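Local coordinates for peroxisomal membrane protein LPX1 (Saccharomyces cerevisiae, PDB 2Y6U) that hydrolyses acyl esters, with lipase and phospholipase A activity, and carries a peroxisomal targeting signal at its C-terminal end, at residues 170-175 with 275-280; 301-306 with 313-318. All blocks are in the same frame, centred on the assembly; numbering follows the deposited sequence.

Contact 1 (170-175 with 275-280); sequences PVVITR and FLISNV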
loop_
_atom_site.group_PDB
_atom_site.type_symbol
_atom_site.label_atom_id
_atom_site.label_comp_id
_atom_site.label_asym_id
_atom_site.label_seq_id
_atom_site.Cartn_x
_atom_site.Cartn_y
_atom_site.Cartn_z
ATOM N N PRO A 170 19.841 3.832 -8.611
ATOM C CA PRO A 170 18.886 4.144 -7.603
ATOM C C PRO A 170 19.542 5.024 -6.506
ATOM O O PRO A 170 20.698 4.802 -6.139
ATOM C CB PRO A 170 18.488 2.785 -7.024
ATOM C CG PRO A 170 19.654 1.931 -7.274
ATOM C CD PRO A 170 20.221 2.428 -8.615
ATOM N N VAL A 171 18.710 5.920 -5.922
ATOM C CA VAL A 171 19.111 6.755 -4.802
ATOM C C VAL A 171 18.362 6.307 -3.529
ATOM O O VAL A 171 17.146 6.446 -3.482
ATOM C CB VAL A 171 18.757 8.251 -5.080
ATOM C CG1 VAL A 171 19.035 9.126 -3.781
ATOM C CG2 VAL A 171 19.643 8.741 -6.278
ATOM N N VAL A 172 19.139 5.702 -2.615
ATOM C CA VAL A 172 18.597 5.095 -1.390
ATOM C C VAL A 172 19.273 5.650 -0.167
ATOM O O VAL A 172 18.614 6.250 0.700
ATOM C CB VAL A 172 18.585 3.571 -1.434
ATOM C CG1 VAL A 172 18.007 3.040 -0.145
ATOM C CG2 VAL A 172 17.776 3.077 -2.656
ATOM N N ILE A 173 20.591 5.490 -0.097
ATOM C CA ILE A 173 21.387 6.038 1.011
ATOM C C ILE A 173 22.105 7.274 0.501
ATOM O O ILE A 173 22.955 7.235 -0.444
ATOM C CB ILE A 173 22.332 5.009 1.577
ATOM C CG1 ILE A 173 21.452 3.801 2.078
ATOM C CG2 ILE A 173 23.273 5.615 2.757
ATOM C CD1 ILE A 173 22.240 2.695 2.358
ATOM N N THR A 174 21.781 8.399 1.120
ATOM C CA THR A 174 22.424 9.672 0.752
ATOM C C THR A 174 23.540 10.063 1.745
ATOM O O THR A 174 23.624 9.552 2.863
ATOM C CB THR A 174 21.330 10.798 0.514
ATOM O OG1 THR A 174 20.398 10.805 1.584
ATOM C CG2 THR A 174 20.476 10.466 -0.688
ATOM N N ARG A 175 24.424 10.961 1.325
ATOM C CA ARG A 175 25.424 11.510 2.237
ATOM C C ARG A 175 24.764 12.396 3.287
ATOM O O ARG A 175 23.970 13.261 2.946
ATOM C CB ARG A 175 26.442 12.342 1.457
ATOM C CG ARG A 175 27.275 11.515 0.480
ATOM C CD ARG A 175 28.380 12.305 -0.177
ATOM N NE ARG A 175 29.152 11.516 -1.143
ATOM C CZ ARG A 175 28.778 11.220 -2.389
ATOM N NH1 ARG A 175 27.621 11.615 -2.877
ATOM N NH2 ARG A 175 29.585 10.529 -3.172
ATOM N N PHE A 275 12.384 4.031 6.236
ATOM C CA PHE A 275 11.333 3.013 6.021
ATOM C C PHE A 275 11.699 2.060 4.877
ATOM O O PHE A 275 11.654 0.850 5.004
ATOM C CB PHE A 275 10.007 3.687 5.729
ATOM C CG PHE A 275 8.892 2.658 5.430
ATOM C CD1 PHE A 275 8.237 2.038 6.454
ATOM C CD2 PHE A 275 8.661 2.252 4.170
ATOM C CE1 PHE A 275 7.229 1.081 6.174
ATOM C CE2 PHE A 275 7.650 1.329 3.895
ATOM C CZ PHE A 275 6.953 0.762 4.896
ATOM N N LEU A 276 12.198 2.612 3.774
ATOM C CA LEU A 276 12.638 1.833 2.620
ATOM C C LEU A 276 13.861 0.995 2.958
ATOM O O LEU A 276 13.850 -0.233 2.758
ATOM C CB LEU A 276 12.819 2.684 1.350
ATOM C CG LEU A 276 13.259 1.636 0.286
ATOM C CD1 LEU A 276 12.014 0.704 -0.106
ATOM C CD2 LEU A 276 14.143 1.999 -0.762
ATOM N N ILE A 277 14.865 1.604 3.608
ATOM C CA ILE A 277 16.054 0.978 3.985
ATOM C C ILE A 277 15.768 -0.209 4.856
ATOM O O ILE A 277 16.398 -1.289 4.680
ATOM C CB ILE A 277 17.044 1.950 4.655
ATOM C CG1 ILE A 277 17.492 3.033 3.607
ATOM C CG2 ILE A 277 18.228 1.263 5.370
ATOM C CD1 ILE A 277 18.161 4.259 4.264
ATOM N N SER A 278 14.871 -0.029 5.815
ATOM C CA SER A 278 14.545 -1.107 6.748
ATOM C C SER A 278 13.832 -2.366 6.065
ATOM O O SER A 278 13.743 -3.462 6.689
ATOM C CB SER A 278 13.617 -0.559 7.804
ATOM O OG SER A 278 13.403 -1.538 8.819
ATOM N N ASN A 279 13.288 -2.149 4.897
ATOM C CA ASN A 279 12.465 -3.086 4.178
ATOM C C ASN A 279 13.030 -3.696 2.928
ATOM O O ASN A 279 12.412 -4.615 2.306
ATOM C CB ASN A 279 11.061 -2.491 3.927
ATOM C CG ASN A 279 10.292 -2.485 5.180
ATOM O OD1 ASN A 279 10.121 -3.565 5.786
ATOM N ND2 ASN A 279 9.947 -1.303 5.723
ATOM N N VAL A 280 14.196 -3.240 2.492
ATOM C CA VAL A 280 14.847 -3.855 1.322
ATOM C C VAL A 280 15.042 -5.381 1.497
ATOM O O VAL A 280 14.889 -6.139 0.524
ATOM C CB VAL A 280 16.177 -3.122 1.003
ATOM C CG1 VAL A 280 16.912 -3.872 -0.171
ATOM C CG2 VAL A 280 15.835 -1.725 0.486
#

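Contact 2 (301-306 with 313-318); sequences QNQLFL and YHLDVI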
loop_
_atom_site.group_PDB
_atom_site.type_symbol
_atom_site.label_atom_id
_atom_site.label_comp_id
_atom_site.label_asym_id
_atom_site.label_seq_id
_atom_site.Cartn_x
_atom_site.Cartn_y
_atom_site.Cartn_z
ATOM N N GLN A 301 28.213 3.480 0.185
ATOM C CA GLN A 301 27.306 2.715 1.001
ATOM C C GLN A 301 25.973 2.481 0.318
ATOM O O GLN A 301 25.278 1.476 0.582
ATOM C CB GLN A 301 27.067 3.408 2.351
ATOM C CG GLN A 301 28.271 3.390 3.228
ATOM C CD GLN A 301 29.420 4.315 2.736
ATOM O OE1 GLN A 301 29.191 5.355 2.019
ATOM N NE2 GLN A 301 30.693 3.922 3.114
ATOM N N ASN A 302 25.581 3.381 -0.579
ATOM C CA ASN A 302 24.335 3.213 -1.324
ATOM C C ASN A 302 24.369 1.896 -2.140
ATOM O O ASN A 302 23.505 0.991 -2.010
ATOM C CB ASN A 302 24.089 4.414 -2.248
ATOM C CG ASN A 302 22.760 4.315 -3.036
ATOM O OD1 ASN A 302 21.695 4.447 -2.455
ATOM N ND2 ASN A 302 22.842 4.140 -4.374
ATOM N N GLN A 303 25.359 1.779 -3.023
ATOM C CA GLN A 303 25.505 0.544 -3.747
ATOM C C GLN A 303 25.750 -0.685 -2.908
ATOM O O GLN A 303 25.132 -1.757 -3.162
ATOM C CB GLN A 303 26.660 0.712 -4.799
ATOM C CG GLN A 303 26.773 -0.467 -5.700
ATOM C CD GLN A 303 27.962 -0.380 -6.636
ATOM O OE1 GLN A 303 28.327 0.721 -7.097
ATOM N NE2 GLN A 303 28.658 -1.481 -6.797
ATOM N N LEU A 304 26.621 -0.597 -1.910
ATOM C CA LEU A 304 26.961 -1.756 -1.134
ATOM C C LEU A 304 25.791 -2.253 -0.270
ATOM O O LEU A 304 25.675 -3.474 0.039
ATOM C CB LEU A 304 28.195 -1.509 -0.290
ATOM C CG LEU A 304 29.439 -1.131 -1.191
ATOM C CD1 LEU A 304 30.554 -1.052 -0.364
ATOM C CD2 LEU A 304 29.715 -1.974 -2.455
ATOM N N PHE A 305 24.963 -1.323 0.144
ATOM C CA PHE A 305 23.802 -1.691 0.953
ATOM C C PHE A 305 22.848 -2.600 0.101
ATOM O O PHE A 305 22.354 -3.575 0.597
ATOM C CB PHE A 305 23.076 -0.463 1.469
ATOM C CG PHE A 305 21.712 -0.783 2.042
ATOM C CD1 PHE A 305 21.612 -1.346 3.310
ATOM C CD2 PHE A 305 20.585 -0.537 1.304
ATOM C CE1 PHE A 305 20.355 -1.667 3.815
ATOM C CE2 PHE A 305 19.388 -0.854 1.804
ATOM C CZ PHE A 305 19.261 -1.434 2.998
ATOM N N LEU A 306 22.629 -2.234 -1.141
ATOM C CA LEU A 306 21.783 -2.967 -2.015
ATOM C C LEU A 306 22.301 -4.344 -2.314
ATOM O O LEU A 306 21.609 -5.346 -2.184
ATOM C CB LEU A 306 21.479 -2.211 -3.266
ATOM C CG LEU A 306 20.665 -0.973 -3.015
ATOM C CD1 LEU A 306 20.515 -0.271 -4.340
ATOM C CD2 LEU A 306 19.261 -1.194 -2.360
ATOM N N TYR A 313 20.253 -10.635 -6.553
ATOM C CA TYR A 313 20.821 -9.358 -6.971
ATOM C C TYR A 313 21.857 -9.548 -8.071
ATOM O O TYR A 313 22.649 -10.561 -8.032
ATOM C CB TYR A 313 21.535 -8.789 -5.762
ATOM C CG TYR A 313 22.316 -7.502 -5.982
ATOM C CD1 TYR A 313 21.725 -6.289 -5.896
ATOM C CD2 TYR A 313 23.699 -7.536 -6.351
ATOM C CE1 TYR A 313 22.374 -5.152 -6.093
ATOM C CE2 TYR A 313 24.364 -6.426 -6.514
ATOM C CZ TYR A 313 23.746 -5.203 -6.392
ATOM O OH TYR A 313 24.470 -4.056 -6.549
ATOM N N HIS A 314 21.842 -8.644 -9.066
ATOM C CA HIS A 314 22.825 -8.655 -10.123
ATOM C C HIS A 314 23.242 -7.235 -10.409
ATOM O O HIS A 314 22.378 -6.391 -10.671
ATOM C CB HIS A 314 22.249 -9.246 -11.390
ATOM C CG HIS A 314 23.180 -9.145 -12.582
ATOM N ND1 HIS A 314 23.990 -10.185 -13.007
ATOM C CD2 HIS A 314 23.478 -8.100 -13.394
ATOM C CE1 HIS A 314 24.668 -9.806 -14.077
ATOM N NE2 HIS A 314 24.423 -8.530 -14.301
ATOM N N LEU A 315 24.540 -6.939 -10.413
ATOM C CA LEU A 315 25.050 -5.620 -10.752
ATOM C C LEU A 315 25.532 -5.629 -12.214
ATOM O O LEU A 315 26.247 -6.572 -12.662
ATOM C CB LEU A 315 26.268 -5.225 -9.846
ATOM C CG LEU A 315 26.821 -3.788 -10.104
ATOM C CD1 LEU A 315 25.866 -2.681 -9.512
ATOM C CD2 LEU A 315 28.289 -3.753 -9.649
ATOM N N ASP A 316 25.187 -4.560 -12.977
ATOM C CA ASP A 316 25.820 -4.293 -14.272
ATOM C C ASP A 316 26.437 -2.918 -14.230
ATOM O O ASP A 316 25.797 -1.977 -13.794
ATOM C CB ASP A 316 24.846 -4.159 -15.424
ATOM C CG ASP A 316 24.410 -5.404 -15.927
ATOM O OD1 ASP A 316 25.279 -6.276 -16.278
ATOM O OD2 ASP A 316 23.179 -5.570 -15.856
ATOM N N VAL A 317 27.663 -2.810 -14.643
ATOM C CA VAL A 317 28.392 -1.521 -14.578
ATOM C C VAL A 317 28.509 -1.055 -16.047
ATOM O O VAL A 317 28.996 -1.804 -16.896
ATOM C CB VAL A 317 29.753 -1.701 -13.921
ATOM C CG1 VAL A 317 30.622 -0.456 -13.981
ATOM C CG2 VAL A 317 29.607 -2.114 -12.404
ATOM N N ILE A 318 28.057 0.144 -16.323
ATOM C CA ILE A 318 28.116 0.695 -17.637
ATOM C C ILE A 318 29.389 1.433 -17.759
ATOM O O ILE A 318 29.589 2.441 -17.085
ATOM C CB ILE A 318 26.877 1.651 -17.942
ATOM C CG1 ILE A 318 25.509 1.006 -17.705
ATOM C CG2 ILE A 318 26.974 2.180 -19.419
ATOM C CD1 ILE A 318 25.271 -0.281 -18.495
HETATM O O HOH W 1 27.118 -3.693 -6.001
#

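Contact 1 (170-175 with 275-280)
Two neighbouring backbone N-H groups, those of V172 and I173, close on a single acceptor, OD1 of N302, and in doing so hold the bend of the loop whose side chains reach helix 273-279. ND2 of the same amide bonds P170 O, so both ends of N302 grip the loop, fixing how its amide is turned. From this held bend V172 points at the helix. Its CG1 lies anti to the backbone N (chi1 -180°), which brings this methyl against two consecutive helical residues: CG1 of V172 is 3.8 Å from CG1 of I277 and 4.0 Å from CD2 of L276. The V172 and I277 side chains run past one another in opposite senses, whereas L276 crosses V172 at about a right angle. Further out, CD1 of I277 comes 4.0 Å from CG1 of I173, another near-perpendicular crossing. The contact lies on one flank of the alpha/beta hydrolase fold: the loop follows strand 164-168 of the central sheet, and V171 shares backbone hydrogen bonds with S145, in a GxSxG sequence consistent with a nucleophile elbow. L276 also packs on F149, L152 and A153 of helix 146-157, the helix that follows this elbow. Near the end of helix 273-279, the amide of N279 turns back on the helix. Its ND2 bonds F275 O at 2.8 Å, a bent bond (135°) with the donor tilted from the carbonyl plane, and the same nitrogen sits 3.6 Å above the centre of the F275 ring. These two residues also face the second subunit: N279 OD1 bonds ND2 of N279 there, and the F275 ring meets F282 of that subunit edge-to-face.

Contact 2 (301-306 with 313-318)
The ring of Y313 lies against the backbone of L306, whose carbonyl oxygen meets it obliquely, 3.8 Å from CD1 of Y313. The carbonyl carbon of L306 is close as well, 3.9 Å from CE1 of Y313, and CB of L306 adds a looser apolar touch on that same ring atom. Strand 286-292, helix 300-309 and strand 313-318 form a beta-alpha-beta crossover of the alpha/beta hydrolase fold, joining two adjacent parallel strands, and this contact lays the helix back on the second of them, the outermost strand at that side of the sheet. The axes of segments 301-306 and 313-318 approach to 10.7 Å and run roughly antiparallel, at 144°. Y313 and L315 point toward the helix. Beside the tyrosine, Q303 holds its chain extended, with CG anti to the backbone N (chi1 -173°), so that the amide is carried across the L315 side chain at about a right angle; NE2 of Q303 comes 3.7 Å from CD2 of L315. This nitrogen gives a hydrogen bond of 2.8 Å to a water, and the same water is hydrogen-bonded to OH of Y313 at 2.7 Å, bridging helix and strand. The phenol oxygen also bonds ND1 of H289 on the neighbouring strand, which leaves its position set by more than the water. H314 and D316 are paired on the other side of strand 313-318, where helix 330-347 packs: R336 makes a salt bridge to OD1 of D316 and H340 bonds OD2, company that would probably favour a charged carboxylate. NE2 of H314 gives a hydrogen bond of 3.1 Å to OD1 of D316; OD1 lies in the imidazole plane, while the nitrogen sits well above the carboxylate plane.

In the fold
Going from the N terminus, the chain reaches contact 1 just after strand 164-168 and leaves for an excursion of 99 residues, including helices 194-202 and 229-239, before helix 273-279 returns to close this long loop. It then passes through strand 286-292 and opens contact 2 on helix 300-309, which strand 313-318 closes after only six intervening residues. The two follow in series, neither nested nor crossed, yet they abut: helix 300-309, besides meeting strand 313-318, makes the polar link to contact 1 through N302 and packs F305 on both I173 and I277. Together they join the loop and two helices on one flank to the edge strand of the central sheet.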